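Local coordinates for Iron(III) ABC transporter, periplasmic iron-compound-binding protein (Vibrio cholerae, PDB 3TEF), which probably binds ferric catecholate siderophores in the periplasm and hands them to an ABC transporter for iron uptake, at residues F105-D110 and I262-V267; Q119-L124 and E135-Q140; N212-L217 and A243-K248. All coordinates share one frame; numbering follows the deposited sequence.

Interaction 1: residues F105-D110 and I262-V267; sequences FAAEAD and IAISGV
Ala107 and Ser265 bring their CA atoms to 6.1 Å where the loop after strand 102-104, an outermost strand of the four-stranded parallel sheet, meets a type II beta turn from Ala263 to Gly266 that joins helix 257-262 to helix 267-279, near the centre of the chain. The turn presents its corner residues to the 105-110 segment. CG of Phe105 lies anti to the backbone N (chi1 -177°), which sends the ring's far end to the turn, where CZ comes 3.3 Å from Ser265 O. That oxygen sits at the ring edge, near the ring plane, and CE2 meets Ser265 CB at 3.6 Å. Ile264 adds its CG2 branch, packing 4.0 Å from Ala107 CB. Although Ser265 OG stands 3.5 Å from Ala107 N, the angle is too poor for a hydrogen bond; the hydroxyl pairs instead with Thr117 OG1 on helix 113-128. Direct hydrogen bonds between the segments are absent; one water bridges them instead, donating to Phe105 O and to Ile264 O at 2.8 Å each. Ser265 O, beside the ring, is also taken by Trp121 NE1. The chemistry is therefore that of a buried interface with indirect polar links: a water bridges the two carbonyls, helix 113-128 binds the serine's hydroxyl and carbonyl oxygens, and the polarised C-H edge of phenylalanine probably offers a mildly favourable electrostatic neighbour to the carbonyl.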
# COMPACT_ATOMS: atom_id res chain seq x y z
N PHE A 105 -9.50 5.37 -1.65
CA PHE A 105 -9.19 3.95 -1.53
C PHE A 105 -7.88 3.87 -0.76
O PHE A 105 -6.82 4.25 -1.27
CB PHE A 105 -9.05 3.34 -2.95
CG PHE A 105 -8.78 1.85 -2.98
CD1 PHE A 105 -9.84 0.95 -3.00
CD2 PHE A 105 -7.48 1.37 -3.02
CE1 PHE A 105 -9.61 -0.42 -3.04
CE2 PHE A 105 -7.24 -0.01 -3.05
CZ PHE A 105 -8.31 -0.90 -3.06
N ALA A 106 -7.95 3.43 0.50
CA ALA A 106 -6.78 3.55 1.35
C ALA A 106 -6.87 2.67 2.58
O ALA A 106 -7.97 2.33 3.04
CB ALA A 106 -6.60 5.03 1.78
N ALA A 107 -5.71 2.32 3.13
CA ALA A 107 -5.61 1.58 4.38
C ALA A 107 -5.68 2.54 5.57
O ALA A 107 -5.33 3.71 5.43
CB ALA A 107 -4.32 0.84 4.44
N GLU A 108 -6.09 2.04 6.73
CA GLU A 108 -6.12 2.84 7.96
C GLU A 108 -5.26 2.19 9.05
O GLU A 108 -5.45 1.03 9.39
CB GLU A 108 -7.55 3.01 8.47
CG GLU A 108 -8.48 3.67 7.48
CD GLU A 108 -8.02 5.06 7.11
OE1 GLU A 108 -7.43 5.74 7.98
OE2 GLU A 108 -8.21 5.46 5.94
N ALA A 109 -4.30 2.95 9.58
CA ALA A 109 -3.38 2.41 10.58
C ALA A 109 -4.08 2.03 11.88
O ALA A 109 -3.75 1.01 12.49
CB ALA A 109 -2.25 3.41 10.85
N ASP A 110 -5.04 2.84 12.31
CA ASP A 110 -5.72 2.54 13.57
C ASP A 110 -6.48 1.21 13.56
O ASP A 110 -6.28 0.38 14.45
CB ASP A 110 -6.58 3.73 14.07
CG ASP A 110 -7.86 3.94 13.27
OD1 ASP A 110 -7.90 3.64 12.05
OD2 ASP A 110 -8.84 4.44 13.86
N ILE A 262 3.84 1.83 -2.29
CA ILE A 262 3.19 2.54 -3.38
C ILE A 262 1.73 2.13 -3.60
O ILE A 262 0.83 2.98 -3.58
CB ILE A 262 3.95 2.36 -4.72
CG1 ILE A 262 5.39 2.91 -4.61
CG2 ILE A 262 3.18 3.02 -5.88
CD1 ILE A 262 5.48 4.40 -4.42
N ALA A 263 1.50 0.84 -3.80
CA ALA A 263 0.22 0.35 -4.28
C ALA A 263 -0.65 -0.03 -3.09
O ALA A 263 -1.10 -1.17 -2.95
CB ALA A 263 0.42 -0.87 -5.20
N ILE A 264 -0.89 0.96 -2.25
CA ILE A 264 -1.57 0.72 -0.97
C ILE A 264 -2.94 0.07 -1.15
O ILE A 264 -3.80 0.57 -1.88
CB ILE A 264 -1.71 2.04 -0.22
CG1 ILE A 264 -0.32 2.58 0.15
CG2 ILE A 264 -2.60 1.86 1.00
CD1 ILE A 264 -0.33 4.06 0.56
N SER A 265 -3.13 -1.06 -0.47
CA SER A 265 -4.38 -1.80 -0.49
C SER A 265 -4.71 -2.45 -1.84
O SER A 265 -5.83 -2.90 -2.06
CB SER A 265 -5.55 -0.95 0.03
OG SER A 265 -5.38 -0.66 1.42
N GLY A 266 -3.73 -2.53 -2.74
CA GLY A 266 -3.96 -3.21 -4.00
C GLY A 266 -4.24 -4.68 -3.76
O GLY A 266 -3.86 -5.24 -2.73
N VAL A 267 -4.91 -5.32 -4.72
CA VAL A 267 -5.07 -6.78 -4.68
C VAL A 267 -3.74 -7.51 -4.90
O VAL A 267 -3.30 -8.30 -4.05
CB VAL A 267 -6.17 -7.24 -5.65
CG1 VAL A 267 -6.19 -8.77 -5.79
CG2 VAL A 267 -7.54 -6.69 -5.21
O HOH W 1 -4.38 3.28 -2.14

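Interaction 2: residues Q119-L124 and E135-Q140; sequences QQWRNL and EAKIEQ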
# COMPACT_ATOMS: atom_id res chain seq x y z
N GLN A 119 -12.41 -3.69 3.70
CA GLN A 119 -13.48 -2.75 3.45
C GLN A 119 -13.29 -2.01 2.14
O GLN A 119 -14.26 -1.71 1.46
CB GLN A 119 -13.65 -1.75 4.61
CG GLN A 119 -14.92 -0.93 4.51
CD GLN A 119 -16.15 -1.80 4.35
OE1 GLN A 119 -16.39 -2.70 5.16
NE2 GLN A 119 -16.93 -1.55 3.31
N GLN A 120 -12.03 -1.70 1.77
CA GLN A 120 -11.80 -1.00 0.52
C GLN A 120 -12.23 -1.89 -0.65
O GLN A 120 -12.84 -1.41 -1.61
CB GLN A 120 -10.33 -0.57 0.33
CG GLN A 120 -9.70 0.18 1.51
CD GLN A 120 -10.59 1.32 2.03
OE1 GLN A 120 -11.15 1.23 3.13
NE2 GLN A 120 -10.71 2.38 1.25
N TRP A 121 -11.88 -3.18 -0.59
CA TRP A 121 -12.30 -4.08 -1.65
C TRP A 121 -13.82 -4.25 -1.64
O TRP A 121 -14.46 -4.26 -2.69
CB TRP A 121 -11.61 -5.45 -1.56
CG TRP A 121 -10.10 -5.42 -1.61
CD1 TRP A 121 -9.29 -4.33 -1.82
CD2 TRP A 121 -9.23 -6.54 -1.45
NE1 TRP A 121 -7.97 -4.71 -1.79
CE2 TRP A 121 -7.90 -6.07 -1.56
CE3 TRP A 121 -9.44 -7.91 -1.22
CZ2 TRP A 121 -6.80 -6.91 -1.45
CZ3 TRP A 121 -8.34 -8.75 -1.10
CH2 TRP A 121 -7.04 -8.25 -1.21
N ARG A 122 -14.41 -4.36 -0.45
CA ARG A 122 -15.87 -4.45 -0.36
C ARG A 122 -16.55 -3.22 -0.94
O ARG A 122 -17.59 -3.32 -1.58
CB ARG A 122 -16.33 -4.75 1.07
CG ARG A 122 -16.13 -6.22 1.45
CD ARG A 122 -16.60 -6.56 2.87
NE ARG A 122 -16.42 -8.00 3.09
CZ ARG A 122 -15.59 -8.53 3.98
NH1 ARG A 122 -14.87 -7.75 4.77
NH2 ARG A 122 -15.48 -9.85 4.08
N ASN A 123 -15.94 -2.05 -0.74
CA ASN A 123 -16.45 -0.82 -1.35
C ASN A 123 -16.49 -0.91 -2.87
O ASN A 123 -17.49 -0.54 -3.50
CB ASN A 123 -15.63 0.40 -0.92
CG ASN A 123 -15.96 0.85 0.49
OD1 ASN A 123 -16.94 0.40 1.09
ND2 ASN A 123 -15.14 1.74 1.03
N LEU A 124 -15.40 -1.39 -3.47
CA LEU A 124 -15.38 -1.67 -4.90
C LEU A 124 -16.47 -2.67 -5.29
O LEU A 124 -17.18 -2.49 -6.28
CB LEU A 124 -14.01 -2.19 -5.34
CG LEU A 124 -12.83 -1.24 -5.15
CD1 LEU A 124 -11.59 -1.84 -5.82
CD2 LEU A 124 -13.17 0.11 -5.77
N GLU A 135 -15.75 -11.20 -2.28
CA GLU A 135 -15.76 -12.07 -1.11
C GLU A 135 -14.89 -13.30 -1.31
O GLU A 135 -14.21 -13.74 -0.37
CB GLU A 135 -17.19 -12.48 -0.75
CG GLU A 135 -18.05 -11.32 -0.22
CD GLU A 135 -17.48 -10.66 1.03
OE1 GLU A 135 -16.81 -11.34 1.84
OE2 GLU A 135 -17.72 -9.45 1.21
N ALA A 136 -14.89 -13.87 -2.51
CA ALA A 136 -14.04 -15.02 -2.80
C ALA A 136 -12.58 -14.65 -2.58
O ALA A 136 -11.82 -15.42 -1.98
CB ALA A 136 -14.27 -15.53 -4.24
N LYS A 137 -12.20 -13.48 -3.08
CA LYS A 137 -10.83 -13.00 -2.95
C LYS A 137 -10.48 -12.77 -1.49
O LYS A 137 -9.40 -13.16 -1.02
CB LYS A 137 -10.63 -11.70 -3.72
CG LYS A 137 -9.19 -11.39 -3.96
CD LYS A 137 -8.67 -12.39 -4.96
CE LYS A 137 -7.18 -12.42 -4.98
NZ LYS A 137 -6.70 -13.47 -5.91
N ILE A 138 -11.39 -12.13 -0.76
CA ILE A 138 -11.18 -11.91 0.66
C ILE A 138 -10.97 -13.21 1.43
O ILE A 138 -10.04 -13.32 2.22
CB ILE A 138 -12.31 -11.07 1.29
CG1 ILE A 138 -12.25 -9.64 0.74
CG2 ILE A 138 -12.20 -11.10 2.80
CD1 ILE A 138 -13.40 -8.75 1.18
N GLU A 139 -11.82 -14.21 1.18
CA GLU A 139 -11.69 -15.48 1.87
C GLU A 139 -10.31 -16.08 1.63
O GLU A 139 -9.68 -16.61 2.56
CB GLU A 139 -12.79 -16.46 1.43
CG GLU A 139 -12.61 -17.87 1.98
CD GLU A 139 -13.88 -18.69 1.94
OE1 GLU A 139 -14.82 -18.30 1.21
OE2 GLU A 139 -13.96 -19.73 2.63
N GLN A 140 -9.85 -16.00 0.39
CA GLN A 140 -8.55 -16.54 0.00
C GLN A 140 -7.41 -15.86 0.76
O GLN A 140 -6.57 -16.52 1.37
CB GLN A 140 -8.34 -16.39 -1.51
CG GLN A 140 -6.97 -16.84 -2.00
CD GLN A 140 -6.76 -16.63 -3.49
OE1 GLN A 140 -7.57 -15.98 -4.17
NE2 GLN A 140 -5.67 -17.18 -4.01
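Trp121 and Ile138 form the buried side of this helix pair, and Arg122 with Glu135 the partly exposed side. Segments 119-124 and 135-140, on the consecutive helices 113-128 and 131-154, run nearly antiparallel (164°), their axes 10.4 Å apart at closest approach, a spacing bridged by large side chains. On the inner side, CE3 of the indole meets Ile138 CG1 at 3.8 Å, the two side chains lying alongside and pointing opposite ways. Lys137 contributes only its aliphatic part, CG approaching CZ3 of the tryptophan obliquely. Its chain then bends at chi2 (70°) and carries the ammonium away, to Glu271 in a salt bridge and to Gln140 OE1. The indole N-H is engaged by Ser265, beyond the pair, and Trp114 meets the same indole edge-to-face.

At the rim, by contrast, the partly exposed Arg122 and Glu135 meet through a directional salt bridge. Arg122, extended from CG to NE, grips Glu135 side-on with two nitrogens: NE reaches OE2 at 2.7 Å and NH2 reaches OE1 at 3.0 Å. Both carboxylate oxygens use their syn lone pairs, and the guanidinium and carboxylate planes lie only 18° apart. Ile138 CD1 sits 3.5 Å from the guanidinium plane, over its centre, so the same isoleucine serves both sides, CG1 against the indole and CD1 against one face of the cation. NH1 is bound by Gln118 OE1, one turn earlier on the arginine's helix.

With all three nitrogens (NE, NH1, NH2) hydrogen-bonded and one face against a methyl, the guanidinium has little freedom to rotate. The paired charges probably neutralise each other at the margin of the helical hairpin, while tryptophan and isoleucine pack its inner side, where helix 267-279 also meets the indole.

Interaction 3: residues N212-L217 and A243-K248; sequences NPKTLL and ATTAYK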
# COMPACT_ATOMS: atom_id res chain seq x y z
N ASN A 212 19.14 -4.53 18.00
CA ASN A 212 19.29 -5.94 17.63
C ASN A 212 17.96 -6.67 17.40
O ASN A 212 17.58 -7.56 18.17
CB ASN A 212 20.10 -6.66 18.71
CG ASN A 212 20.65 -8.00 18.24
OD1 ASN A 212 20.84 -8.22 17.05
ND2 ASN A 212 20.90 -8.90 19.19
N PRO A 213 17.24 -6.31 16.33
CA PRO A 213 15.97 -6.97 16.02
C PRO A 213 16.19 -8.43 15.61
O PRO A 213 17.22 -8.76 15.03
CB PRO A 213 15.44 -6.18 14.83
CG PRO A 213 16.67 -5.64 14.17
CD PRO A 213 17.63 -5.33 15.29
N LYS A 214 15.22 -9.29 15.92
CA LYS A 214 15.29 -10.69 15.50
C LYS A 214 14.96 -10.82 14.02
O LYS A 214 15.48 -11.68 13.31
CB LYS A 214 14.32 -11.54 16.33
CG LYS A 214 15.00 -12.48 17.33
CD LYS A 214 15.22 -11.80 18.68
CE LYS A 214 16.34 -10.76 18.63
NZ LYS A 214 16.37 -9.93 19.87
N THR A 215 14.07 -9.94 13.56
CA THR A 215 13.70 -9.89 12.15
C THR A 215 13.79 -8.45 11.70
O THR A 215 13.35 -7.53 12.40
CB THR A 215 12.27 -10.39 11.93
OG1 THR A 215 12.20 -11.78 12.24
CG2 THR A 215 11.84 -10.17 10.49
N LEU A 216 14.36 -8.25 10.51
CA LEU A 216 14.55 -6.90 9.98
C LEU A 216 13.88 -6.81 8.61
O LEU A 216 14.27 -7.50 7.67
CB LEU A 216 16.04 -6.60 9.90
CG LEU A 216 16.55 -5.21 9.52
CD1 LEU A 216 15.92 -4.11 10.38
CD2 LEU A 216 18.06 -5.17 9.63
N LEU A 217 12.87 -5.95 8.51
CA LEU A 217 12.14 -5.77 7.26
C LEU A 217 12.53 -4.43 6.66
O LEU A 217 12.36 -3.39 7.29
CB LEU A 217 10.64 -5.79 7.52
CG LEU A 217 10.18 -7.00 8.34
CD1 LEU A 217 8.72 -6.89 8.76
CD2 LEU A 217 10.42 -8.27 7.55
N ALA A 243 26.32 -7.54 12.40
CA ALA A 243 26.45 -7.86 13.81
C ALA A 243 25.09 -8.10 14.45
O ALA A 243 24.99 -8.29 15.66
CB ALA A 243 27.19 -6.75 14.54
N THR A 244 24.05 -8.10 13.63
CA THR A 244 22.68 -8.21 14.11
C THR A 244 22.19 -9.66 14.08
O THR A 244 22.63 -10.45 13.25
CB THR A 244 21.75 -7.31 13.26
OG1 THR A 244 20.79 -6.66 14.10
CG2 THR A 244 21.05 -8.11 12.18
N THR A 245 21.30 -10.00 15.01
CA THR A 245 20.68 -11.32 15.04
C THR A 245 19.93 -11.61 13.74
O THR A 245 19.96 -12.73 13.23
CB THR A 245 19.69 -11.45 16.22
OG1 THR A 245 20.39 -11.29 17.46
CG2 THR A 245 19.01 -12.82 16.20
N ALA A 246 19.25 -10.60 13.22
CA ALA A 246 18.47 -10.74 11.99
C ALA A 246 19.32 -11.21 10.83
O ALA A 246 18.91 -12.07 10.05
CB ALA A 246 17.76 -9.44 11.65
N TYR A 247 20.51 -10.63 10.69
CA TYR A 247 21.41 -11.04 9.62
C TYR A 247 21.84 -12.49 9.81
O TYR A 247 21.79 -13.30 8.88
CB TYR A 247 22.65 -10.15 9.55
CG TYR A 247 23.64 -10.63 8.52
CD1 TYR A 247 23.45 -10.38 7.17
CD2 TYR A 247 24.76 -11.37 8.89
CE1 TYR A 247 24.34 -10.83 6.22
CE2 TYR A 247 25.66 -11.82 7.95
CZ TYR A 247 25.45 -11.55 6.61
OH TYR A 247 26.34 -11.99 5.66
N LYS A 248 22.27 -12.81 11.02
CA LYS A 248 22.80 -14.14 11.33
C LYS A 248 21.75 -15.23 11.10
O LYS A 248 22.05 -16.29 10.54
CB LYS A 248 23.31 -14.19 12.76
CG LYS A 248 24.58 -13.40 13.01
CD LYS A 248 24.80 -13.19 14.51
CE LYS A 248 25.96 -12.24 14.80
NZ LYS A 248 26.08 -11.96 16.26
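Asn212 OD1 accepts the backbone N-H of Thr245 at 2.7 Å, in the carbonyl plane and nearly straight at 170°, and it also takes a weak bond from Thr244 OG1 at 3.3 Å. The amide thus lies across the start of helix 245-248, for which Thr244 is the N-cap residue. Since the threonine's own side chain makes no capping bond, the asparagine supplies from a distant part of the sequence an acceptor for an N-H of the first turn. Asn212 leaves helix 205-211 with positive phi, and with chi1 at -164° its amide swings past its own carbonyl carbon towards the other segment. On the amide's other branch, ND2 gives a weak bond to Thr245 OG1 at 3.0 Å, the asparagine and threonine side chains standing roughly perpendicular.

The backbone following Asn212 extends the contact along the helix start. Pro213 O receives a weak bond from Ala246 N, its angle only 122°, and Lys214 O meets Ala246 CA at 3.4 Å in a CA-H...O contact. Pro213 CD rests against Thr244 OG1. At the more exposed end two bends along its chain fold Lys214 back, bringing NZ to Asn212 O while CE passes 4.2 Å from Thr245 CG2. Deeper in, Ala246 CB fits against Leu216 CB at 3.8 Å; Ile208 of helix 205-211 and Val162 of strand 158-165 also touch the leucine.

The contact lies in a beta-alpha-beta crossover of the mixed sheet: strands 215-220 and 252-254 are parallel neighbours, and helix 245-248 is part of the connection between them. The bond from Thr245 N to Asn212 OD1, with Pro213 O a weak addition, probably complements the small partial positive charge at the start of this short helix.

Overall arrangement
Interactions 1 and 2 are neighbours, their centres 13 Å apart: interaction 2 uses helix 113-128, interaction 1 packs against that helix, and the two touch through Trp121 and Ser265. Interaction 3 lies apart, its centre about 27 Å from that of interaction 1 and 35 Å from that of interaction 2, beside the mixed sheet that contains strands 158-165, 215-220 and 252-254. Along the chain, 105-110 comes first, then both segments of interaction 2, both of interaction 3, and finally 262-267. Interaction 1 therefore brings together segments 152 residues apart, near the chain's centre. As in other periplasmic binding proteins of this class, the long helix 131-154 probably connects two lobes, with interaction 3 in the second.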